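Local structure of L-lysine 6-oxidase (3WEU) at residues Glu624-Asn636 / Phe644-Asp656. The protein oxidises the epsilon-amino group of L-lysine with a cysteine tryptophylquinone cofactor, releasing hydrogen peroxide that makes it antibacterial. Numbering follows the deposited sequence.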
ATOM      1  N   GLU A 624       8.496   2.119  15.224  1.00 17.37           N
ATOM      2  CA  GLU A 624       8.319   3.465  15.830  1.00 18.21           C
ATOM      3  C   GLU A 624       8.172   3.384  17.370  1.00 18.37           C
ATOM      4  O   GLU A 624       8.742   4.220  18.094  1.00 17.63           O
ATOM      5  CB  GLU A 624       7.080   4.124  15.257  1.00 20.09           C
ATOM      6  CG  GLU A 624       6.970   5.556  15.792  1.00 22.55           C
ATOM      7  CD  GLU A 624       5.950   6.418  15.082  1.00 26.60           C
ATOM      8  OE1 GLU A 624       5.161   5.929  14.254  1.00 23.23           O
ATOM      9  OE2 GLU A 624       5.920   7.611  15.389  1.00 28.26           O
ATOM     10  N   HIS A 625       7.488   2.356  17.863  1.00 16.18           N
ATOM     11  CA  HIS A 625       7.042   2.352  19.261  1.00 16.53           C
ATOM     12  C   HIS A 625       7.540   1.247  20.222  1.00 16.22           C
ATOM     13  O   HIS A 625       6.999   1.089  21.283  1.00 16.71           O
ATOM     14  CB  HIS A 625       5.594   2.370  19.254  1.00 17.22           C
ATOM     15  CG  HIS A 625       5.044   3.615  18.666  1.00 18.73           C
ATOM     16  ND1 HIS A 625       5.249   4.849  19.241  1.00 20.57           N
ATOM     17  CD2 HIS A 625       4.265   3.824  17.581  1.00 21.20           C
ATOM     18  CE1 HIS A 625       4.611   5.780  18.549  1.00 20.16           C
ATOM     19  NE2 HIS A 625       3.995   5.189  17.538  1.00 20.32           N
ATOM     20  N   TRP A 626       8.603   0.562  19.833  1.00 16.22           N
ATOM     21  CA  TRP A 626       9.305  -0.463  20.644  1.00 16.49           C
ATOM     22  C   TRP A 626       9.487   0.010  22.096  1.00 17.48           C
ATOM     23  O   TRP A 626       9.351  -0.771  23.050  1.00 18.59           O
ATOM     24  CB  TRP A 626      10.608  -0.889  19.966  1.00 16.61           C
ATOM     25  CG  TRP A 626      11.506   0.253  19.675  1.00 17.34           C
ATOM     26  CD1 TRP A 626      11.409   1.092  18.604  1.00 16.09           C
ATOM     27  CD2 TRP A 626      12.559   0.777  20.504  1.00 16.16           C
ATOM     28  NE1 TRP A 626      12.353   2.095  18.701  1.00 17.55           N
ATOM     29  CE2 TRP A 626      13.082   1.914  19.843  1.00 17.33           C
ATOM     30  CE3 TRP A 626      13.110   0.405  21.741  1.00 15.72           C
ATOM     31  CZ2 TRP A 626      14.114   2.693  20.381  1.00 19.01           C
ATOM     32  CZ3 TRP A 626      14.165   1.134  22.242  1.00 16.30           C
ATOM     33  CH2 TRP A 626      14.642   2.307  21.585  1.00 19.18           C
ATOM     34  N   SER A 627       9.842   1.280  22.271  1.00 17.46           N
ATOM     35  CA  SER A 627      10.214   1.771  23.554  1.00 16.37           C
ATOM     36  C   SER A 627       9.071   1.937  24.480  1.00 15.97           C
ATOM     37  O   SER A 627       9.287   2.226  25.680  1.00 17.72           O
ATOM     38  CB  SER A 627      11.049   3.063  23.499  1.00 17.51           C
ATOM     39  OG  SER A 627      10.300   4.160  23.042  1.00 16.88           O
ATOM     40  N   ALA A 628       7.845   1.760  23.979  1.00 15.56           N
ATOM     41  CA  ALA A 628       6.674   1.889  24.811  1.00 15.85           C
ATOM     42  C   ALA A 628       6.414   0.621  25.633  1.00 16.09           C
ATOM     43  O   ALA A 628       5.632   0.648  26.588  1.00 15.15           O
ATOM     44  CB  ALA A 628       5.462   2.154  23.959  1.00 16.71           C
ATOM     45  N   LEU A 629       7.070  -0.466  25.268  1.00 17.09           N
ATOM     46  CA  LEU A 629       6.758  -1.791  25.885  1.00 16.08           C
ATOM     47  C   LEU A 629       7.286  -1.927  27.279  1.00 14.44           C
ATOM     48  O   LEU A 629       8.162  -1.179  27.722  1.00 15.57           O
ATOM     49  CB  LEU A 629       7.242  -2.963  25.036  1.00 17.31           C
ATOM     50  CG  LEU A 629       6.575  -2.972  23.656  1.00 19.46           C
ATOM     51  CD1 LEU A 629       7.296  -3.814  22.615  1.00 21.68           C
ATOM     52  CD2 LEU A 629       5.144  -3.453  23.734  1.00 21.51           C
ATOM     53  N   ALA A 630       6.694  -2.863  28.015  1.00 14.68           N
ATOM     54  CA  ALA A 630       6.991  -3.046  29.406  1.00 13.45           C
ATOM     55  C   ALA A 630       8.308  -3.778  29.621  1.00 13.93           C
ATOM     56  O   ALA A 630       8.765  -4.565  28.774  1.00 13.09           O
ATOM     57  CB  ALA A 630       5.904  -3.879  30.037  1.00 13.68           C
ATOM     58  N   PHE A 631       8.844  -3.603  30.811  1.00 13.11           N
ATOM     59  CA  PHE A 631       9.895  -4.468  31.312  1.00 13.28           C
ATOM     60  C   PHE A 631       9.260  -5.418  32.291  1.00 14.03           C
ATOM     61  O   PHE A 631       8.575  -4.994  33.269  1.00 15.03           O
ATOM     62  CB  PHE A 631      10.949  -3.654  32.043  1.00 13.49           C
ATOM     63  CG  PHE A 631      11.854  -2.917  31.113  1.00 13.25           C
ATOM     64  CD1 PHE A 631      11.413  -1.768  30.467  1.00 14.42           C
ATOM     65  CD2 PHE A 631      13.083  -3.459  30.746  1.00 12.24           C
ATOM     66  CE1 PHE A 631      12.220  -1.130  29.525  1.00 14.62           C
ATOM     67  CE2 PHE A 631      13.910  -2.819  29.814  1.00 12.17           C
ATOM     68  CZ  PHE A 631      13.471  -1.635  29.217  1.00 13.55           C
ATOM     69  N   ILE A 632       9.495  -6.681  32.056  1.00 13.56           N
ATOM     70  CA  ILE A 632       8.955  -7.758  32.918  1.00 14.30           C
ATOM     71  C   ILE A 632       9.951  -7.961  34.044  1.00 15.77           C
ATOM     72  O   ILE A 632      11.107  -8.260  33.809  1.00 15.83           O
ATOM     73  CB  ILE A 632       8.745  -9.076  32.141  1.00 14.02           C
ATOM     74  CG1 ILE A 632       8.025  -8.822  30.833  1.00 13.24           C
ATOM     75  CG2 ILE A 632       8.015 -10.107  32.989  1.00 14.48           C
ATOM     76  CD1 ILE A 632       6.694  -8.061  30.925  1.00 14.04           C
ATOM     77  N   ARG A 633       9.487  -7.790  35.283  1.00 15.49           N
ATOM     78  CA  ARG A 633      10.361  -7.835  36.411  1.00 15.12           C
ATOM     79  C   ARG A 633       9.730  -8.380  37.696  1.00 13.68           C
ATOM     80  O   ARG A 633       8.489  -8.360  37.855  1.00 12.26           O
ATOM     81  CB  ARG A 633      10.934  -6.459  36.584  1.00 18.85           C
ATOM     82  CG  ARG A 633      10.714  -5.739  37.845  1.00 21.68           C
ATOM     83  CD  ARG A 633      11.370  -4.377  37.833  1.00 20.78           C
ATOM     84  NE  ARG A 633      12.522  -4.344  38.644  1.00 20.45           N
ATOM     85  CZ  ARG A 633      13.251  -3.243  38.826  1.00 20.31           C
ATOM     86  NH1 ARG A 633      12.950  -2.105  38.198  1.00 19.59           N
ATOM     87  NH2 ARG A 633      14.255  -3.252  39.647  1.00 20.21           N
ATOM     88  N   ASP A 634      10.595  -8.929  38.558  1.00 12.06           N
ATOM     89  CA  ASP A 634      10.169  -9.566  39.745  1.00 12.42           C
ATOM     90  C   ASP A 634       9.803  -8.496  40.798  1.00 12.82           C
ATOM     91  O   ASP A 634      10.685  -7.769  41.297  1.00 14.79           O
ATOM     92  CB  ASP A 634      11.221 -10.534  40.266  1.00 13.68           C
ATOM     93  CG  ASP A 634      10.792 -11.291  41.490  1.00 14.14           C
ATOM     94  OD1 ASP A 634       9.645 -11.201  41.929  1.00 13.60           O
ATOM     95  OD2 ASP A 634      11.694 -11.978  42.076  1.00 15.01           O
ATOM     96  N   ARG A 635       8.518  -8.404  41.080  0.50 13.88           N
ATOM     97  CA  ARG A 635       7.958  -7.474  42.064  0.50 15.11           C
ATOM     98  C   ARG A 635       8.212  -7.920  43.521  0.50 15.19           C
ATOM     99  O   ARG A 635       7.971  -7.157  44.475  0.50 14.80           O
ATOM    100  CB  ARG A 635       6.467  -7.389  41.817  0.50 17.44           C
ATOM    101  CG  ARG A 635       6.098  -6.680  40.533  0.50 20.01           C
ATOM    102  CD  ARG A 635       6.157  -5.166  40.739  0.50 22.64           C
ATOM    103  NE  ARG A 635       5.200  -4.531  39.875  0.50 28.70           N
ATOM    104  CZ  ARG A 635       4.164  -3.798  40.233  0.50 31.35           C
ATOM    105  NH1 ARG A 635       3.897  -3.492  41.489  0.50 33.94           N
ATOM    106  NH2 ARG A 635       3.396  -3.326  39.286  0.50 35.04           N
ATOM    107  N   ASN A 636       8.721  -9.147  43.667  1.00 12.69           N
ATOM    108  CA  ASN A 636       9.066  -9.741  44.952  1.00 13.17           C
ATOM    109  C   ASN A 636      10.529 -10.125  45.075  1.00 13.84           C
ATOM    110  O   ASN A 636      10.867 -11.052  45.827  1.00 13.65           O
ATOM    111  CB  ASN A 636       8.270 -10.975  45.247  1.00 12.21           C
ATOM    112  CG  ASN A 636       8.147 -11.243  46.728  1.00 13.63           C
ATOM    113  OD1 ASN A 636       8.208 -10.300  47.560  1.00 13.91           O
ATOM    114  ND2 ASN A 636       7.913 -12.522  47.088  1.00 11.46           N
ATOM    115  N   PHE A 644       7.483 -12.979  41.580  1.00 13.10           N
ATOM    116  CA  PHE A 644       6.208 -12.551  41.050  1.00 12.35           C
ATOM    117  C   PHE A 644       6.499 -11.557  39.948  1.00 12.30           C
ATOM    118  O   PHE A 644       6.773 -10.375  40.230  1.00 12.57           O
ATOM    119  CB  PHE A 644       5.345 -11.920  42.192  1.00 13.35           C
ATOM    120  CG  PHE A 644       4.030 -11.327  41.704  1.00 12.16           C
ATOM    121  CD1 PHE A 644       3.197 -12.032  40.861  1.00 14.24           C
ATOM    122  CD2 PHE A 644       3.597 -10.087  42.170  1.00 13.11           C
ATOM    123  CE1 PHE A 644       1.953 -11.474  40.430  1.00 14.44           C
ATOM    124  CE2 PHE A 644       2.368  -9.543  41.740  1.00 13.51           C
ATOM    125  CZ  PHE A 644       1.579 -10.220  40.899  1.00 12.39           C
ATOM    126  N   PHE A 645       6.537 -12.019  38.681  1.00 11.81           N
ATOM    127  CA  PHE A 645       6.934 -11.158  37.598  1.00 11.31           C
ATOM    128  C   PHE A 645       5.721 -10.556  36.913  1.00 11.92           C
ATOM    129  O   PHE A 645       4.765 -11.272  36.522  1.00 12.63           O
ATOM    130  CB  PHE A 645       7.673 -11.956  36.522  1.00 12.20           C
ATOM    131  CG  PHE A 645       9.091 -12.290  36.828  1.00 12.93           C
ATOM    132  CD1 PHE A 645       9.437 -13.366  37.609  1.00 13.01           C
ATOM    133  CD2 PHE A 645      10.098 -11.494  36.329  1.00 13.84           C
ATOM    134  CE1 PHE A 645      10.790 -13.656  37.862  1.00 14.27           C
ATOM    135  CE2 PHE A 645      11.426 -11.785  36.554  1.00 13.06           C
ATOM    136  CZ  PHE A 645      11.768 -12.885  37.288  1.00 14.77           C
ATOM    137  N   THR A 646       5.731  -9.267  36.742  1.00 11.12           N
ATOM    138  CA  THR A 646       4.734  -8.601  35.992  1.00 11.29           C
ATOM    139  C   THR A 646       5.352  -7.559  35.079  1.00 11.46           C
ATOM    140  O   THR A 646       6.536  -7.155  35.208  1.00 11.75           O
ATOM    141  CB  THR A 646       3.708  -7.789  36.880  1.00 11.72           C
ATOM    142  OG1 THR A 646       4.342  -6.642  37.420  1.00 13.34           O
ATOM    143  CG2 THR A 646       3.179  -8.593  38.050  1.00 12.45           C
ATOM    144  N   GLU A 647       4.511  -7.047  34.173  1.00 12.24           N
ATOM    145  CA  GLU A 647       4.848  -5.839  33.422  1.00 12.18           C
ATOM    146  C   GLU A 647       5.113  -4.712  34.419  1.00 13.49           C
ATOM    147  O   GLU A 647       4.415  -4.577  35.440  1.00 13.58           O
ATOM    148  CB  GLU A 647       3.631  -5.342  32.590  1.00 13.33           C
ATOM    149  CG  GLU A 647       3.434  -6.146  31.319  1.00 13.96           C
ATOM    150  CD  GLU A 647       2.445  -5.551  30.366  1.00 15.82           C
ATOM    151  OE1 GLU A 647       1.500  -4.919  30.845  1.00 16.21           O
ATOM    152  OE2 GLU A 647       2.660  -5.713  29.162  1.00 15.30           O
ATOM    153  N   THR A 648       6.083  -3.881  34.089  1.00 14.20           N
ATOM    154  CA  THR A 648       6.331  -2.596  34.771  1.00 14.49           C
ATOM    155  C   THR A 648       6.689  -1.588  33.642  1.00 13.67           C
ATOM    156  O   THR A 648       7.275  -1.993  32.600  1.00 13.06           O
ATOM    157  CB  THR A 648       7.530  -2.702  35.777  1.00 15.37           C
ATOM    158  OG1 THR A 648       8.746  -3.070  35.103  1.00 14.60           O
ATOM    159  CG2 THR A 648       7.258  -3.760  36.896  1.00 17.20           C
ATOM    160  N   GLU A 649       6.406  -0.309  33.884  1.00 12.66           N
ATOM    161  CA  GLU A 649       6.904   0.784  33.070  1.00 14.91           C
ATOM    162  C   GLU A 649       6.422   0.766  31.600  1.00 15.09           C
ATOM    163  O   GLU A 649       7.024   1.410  30.716  1.00 15.43           O
ATOM    164  CB  GLU A 649       8.420   0.877  33.133  1.00 16.14           C
ATOM    165  CG  GLU A 649       8.963   1.111  34.533  1.00 18.05           C
ATOM    166  CD  GLU A 649      10.449   1.409  34.517  1.00 17.25           C
ATOM    167  OE1 GLU A 649      10.815   2.521  34.032  1.00 17.08           O
ATOM    168  OE2 GLU A 649      11.247   0.529  34.974  1.00 17.45           O
ATOM    169  N   ARG A 650       5.260   0.165  31.361  1.00 14.92           N
ATOM    170  CA  ARG A 650       4.656   0.232  29.998  1.00 14.22           C
ATOM    171  C   ARG A 650       4.163   1.647  29.792  1.00 14.42           C
ATOM    172  O   ARG A 650       3.651   2.239  30.722  1.00 15.39           O
ATOM    173  CB  ARG A 650       3.468  -0.740  29.876  1.00 15.41           C
ATOM    174  CG  ARG A 650       3.184  -1.107  28.423  1.00 15.39           C
ATOM    175  CD  ARG A 650       1.980  -1.991  28.220  1.00 15.71           C
ATOM    176  NE  ARG A 650       2.116  -2.806  27.010  1.00 16.41           N
ATOM    177  CZ  ARG A 650       1.363  -2.730  25.901  1.00 15.93           C
ATOM    178  NH1 ARG A 650       0.317  -1.936  25.794  1.00 16.57           N
ATOM    179  NH2 ARG A 650       1.663  -3.507  24.893  1.00 17.19           N
ATOM    180  N   ASN A 651       4.291   2.210  28.595  1.00 16.79           N
ATOM    181  CA  ASN A 651       3.805   3.603  28.341  1.00 16.94           C
ATOM    182  C   ASN A 651       2.351   3.490  27.886  1.00 16.27           C
ATOM    183  O   ASN A 651       2.009   3.569  26.657  1.00 17.87           O
ATOM    184  CB  ASN A 651       4.678   4.308  27.342  1.00 17.76           C
ATOM    185  CG  ASN A 651       6.180   4.286  27.719  1.00 21.29           C
ATOM    186  OD1 ASN A 651       6.574   3.871  28.756  1.00 23.90           O
ATOM    187  ND2 ASN A 651       6.984   4.792  26.860  1.00 23.03           N
ATOM    188  N   HIS A 652       1.506   3.298  28.877  1.00 16.59           N
ATOM    189  CA  HIS A 652       0.115   2.974  28.610  1.00 16.54           C
ATOM    190  C   HIS A 652      -0.571   4.115  27.864  1.00 19.89           C
ATOM    191  O   HIS A 652      -1.504   3.880  27.059  1.00 17.95           O
ATOM    192  CB  HIS A 652      -0.665   2.752  29.895  1.00 17.61           C
ATOM    193  CG  HIS A 652      -0.186   1.597  30.692  1.00 18.03           C
ATOM    194  ND1 HIS A 652      -0.221   0.305  30.226  1.00 18.01           N
ATOM    195  CD2 HIS A 652       0.392   1.556  31.926  1.00 18.26           C
ATOM    196  CE1 HIS A 652       0.275  -0.491  31.161  1.00 19.91           C
ATOM    197  NE2 HIS A 652       0.652   0.246  32.202  1.00 18.24           N
ATOM    198  N   GLU A 653      -0.073   5.334  28.082  1.00 20.41           N
ATOM    199  CA  GLU A 653      -0.703   6.514  27.477  1.00 25.12           C
ATOM    200  C   GLU A 653      -0.616   6.574  25.961  1.00 24.62           C
ATOM    201  O   GLU A 653      -1.432   7.239  25.325  1.00 23.21           O
ATOM    202  CB  GLU A 653      -0.167   7.794  28.128  1.00 29.56           C
ATOM    203  CG  GLU A 653      -0.746   7.907  29.543  1.00 39.55           C
ATOM    204  CD  GLU A 653      -0.629   9.327  30.190  1.00 54.18           C
ATOM    205  OE1 GLU A 653       0.233  10.144  29.788  1.00 63.11           O
ATOM    206  OE2 GLU A 653      -1.401   9.645  31.123  1.00 58.11           O
ATOM    207  N   LEU A 654       0.349   5.860  25.390  1.00 20.60           N
ATOM    208  CA  LEU A 654       0.455   5.715  23.955  1.00 22.60           C
ATOM    209  C   LEU A 654      -0.731   5.048  23.289  1.00 21.10           C
ATOM    210  O   LEU A 654      -1.045   5.304  22.120  1.00 21.92           O
ATOM    211  CB  LEU A 654       1.730   4.958  23.612  1.00 21.31           C
ATOM    212  CG  LEU A 654       1.935   4.729  22.113  1.00 22.88           C
ATOM    213  CD1 LEU A 654       2.165   6.051  21.399  1.00 25.38           C
ATOM    214  CD2 LEU A 654       3.122   3.826  21.905  1.00 24.60           C
ATOM    215  N   PHE A 655      -1.359   4.130  23.991  1.00 18.92           N
ATOM    216  CA  PHE A 655      -2.273   3.207  23.360  1.00 18.87           C
ATOM    217  C   PHE A 655      -3.697   3.705  23.552  1.00 22.80           C
ATOM    218  O   PHE A 655      -4.022   4.274  24.578  1.00 28.52           O
ATOM    219  CB  PHE A 655      -2.089   1.806  23.964  1.00 17.90           C
ATOM    220  CG  PHE A 655      -0.743   1.238  23.755  1.00 19.17           C
ATOM    221  CD1 PHE A 655      -0.448   0.619  22.559  1.00 19.24           C
ATOM    222  CD2 PHE A 655       0.231   1.302  24.719  1.00 18.17           C
ATOM    223  CE1 PHE A 655       0.799   0.098  22.327  1.00 19.62           C
ATOM    224  CE2 PHE A 655       1.500   0.850  24.486  1.00 16.74           C
ATOM    225  CZ  PHE A 655       1.775   0.174  23.301  1.00 17.76           C
ATOM    226  N   ASP A 656      -4.527   3.528  22.563  1.00 20.40           N
ATOM    227  CA  ASP A 656      -5.935   3.635  22.721  1.00 21.56           C
ATOM    228  C   ASP A 656      -6.515   2.278  22.951  1.00 20.19           C
ATOM    229  O   ASP A 656      -5.836   1.236  22.759  1.00 17.22           O
ATOM    230  CB  ASP A 656      -6.548   4.156  21.428  1.00 26.25           C
ATOM    231  CG  ASP A 656      -6.653   5.626  21.366  1.00 37.43           C
ATOM    232  OD1 ASP A 656      -5.774   6.367  21.961  1.00 37.74           O
ATOM    233  OD2 ASP A 656      -7.600   5.991  20.625  1.00 35.25           O
TER
HETATM  234  O   HOH W   1       4.297  -4.536  27.319  1.00 13.88           O
HETATM  235  O   HOH W   2      10.659  -1.524  36.491  1.00 16.05           O
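Phe631 and Thr648 pair through both backbone N-H groups, as do Arg633 and Thr646, and these bonds make 631-634 and 645-648 a two-stranded antiparallel hairpin. Phe631 O also takes a second donor: chi1 of 60° puts Thr648 OG1 between its own backbone N and carbonyl carbon, from where it donates to Phe631 O (2.7 Å), on the opposite face of the carbonyl from Thr648 N. Toward the turn, Asp634 OD1 is gripped from both faces of its carboxylate, by Phe644 N across the hairpin at 2.8 Å and by Asn636 N in an Asx turn. Beyond the strands, Asn651 N gives Ala628 O a nearly straight bond (2.9 Å, 174°).

Two waters bridge the segments. One accepts from Ala630 N and Arg650 NE and donates to Glu647 OE2; the other links Arg633 NH1, Thr648 OG1 and Glu649 OE2. Arg650 NH2 also bonds to Arg614 O, Arg633 NH1 to Val47 O and Glu649 OE2 to Phe49 N.

In a CH-pi contact, Asp634 CB sits over the centre of the Phe645 ring, 3.9 Å from its centroid. In van der Waals contact at the far end, Leu654 CD2 touches both Ala628 CB (3.5 Å) and His625 ND1 (3.6 Å).

Strand 588-590 packs against Ile632, Phe644 and Glu647, whose carboxylate also forms a salt bridge with Arg614. Helix 510-515 meets Trp626 and Leu629, while His652 and Glu653 touch helix 596-602.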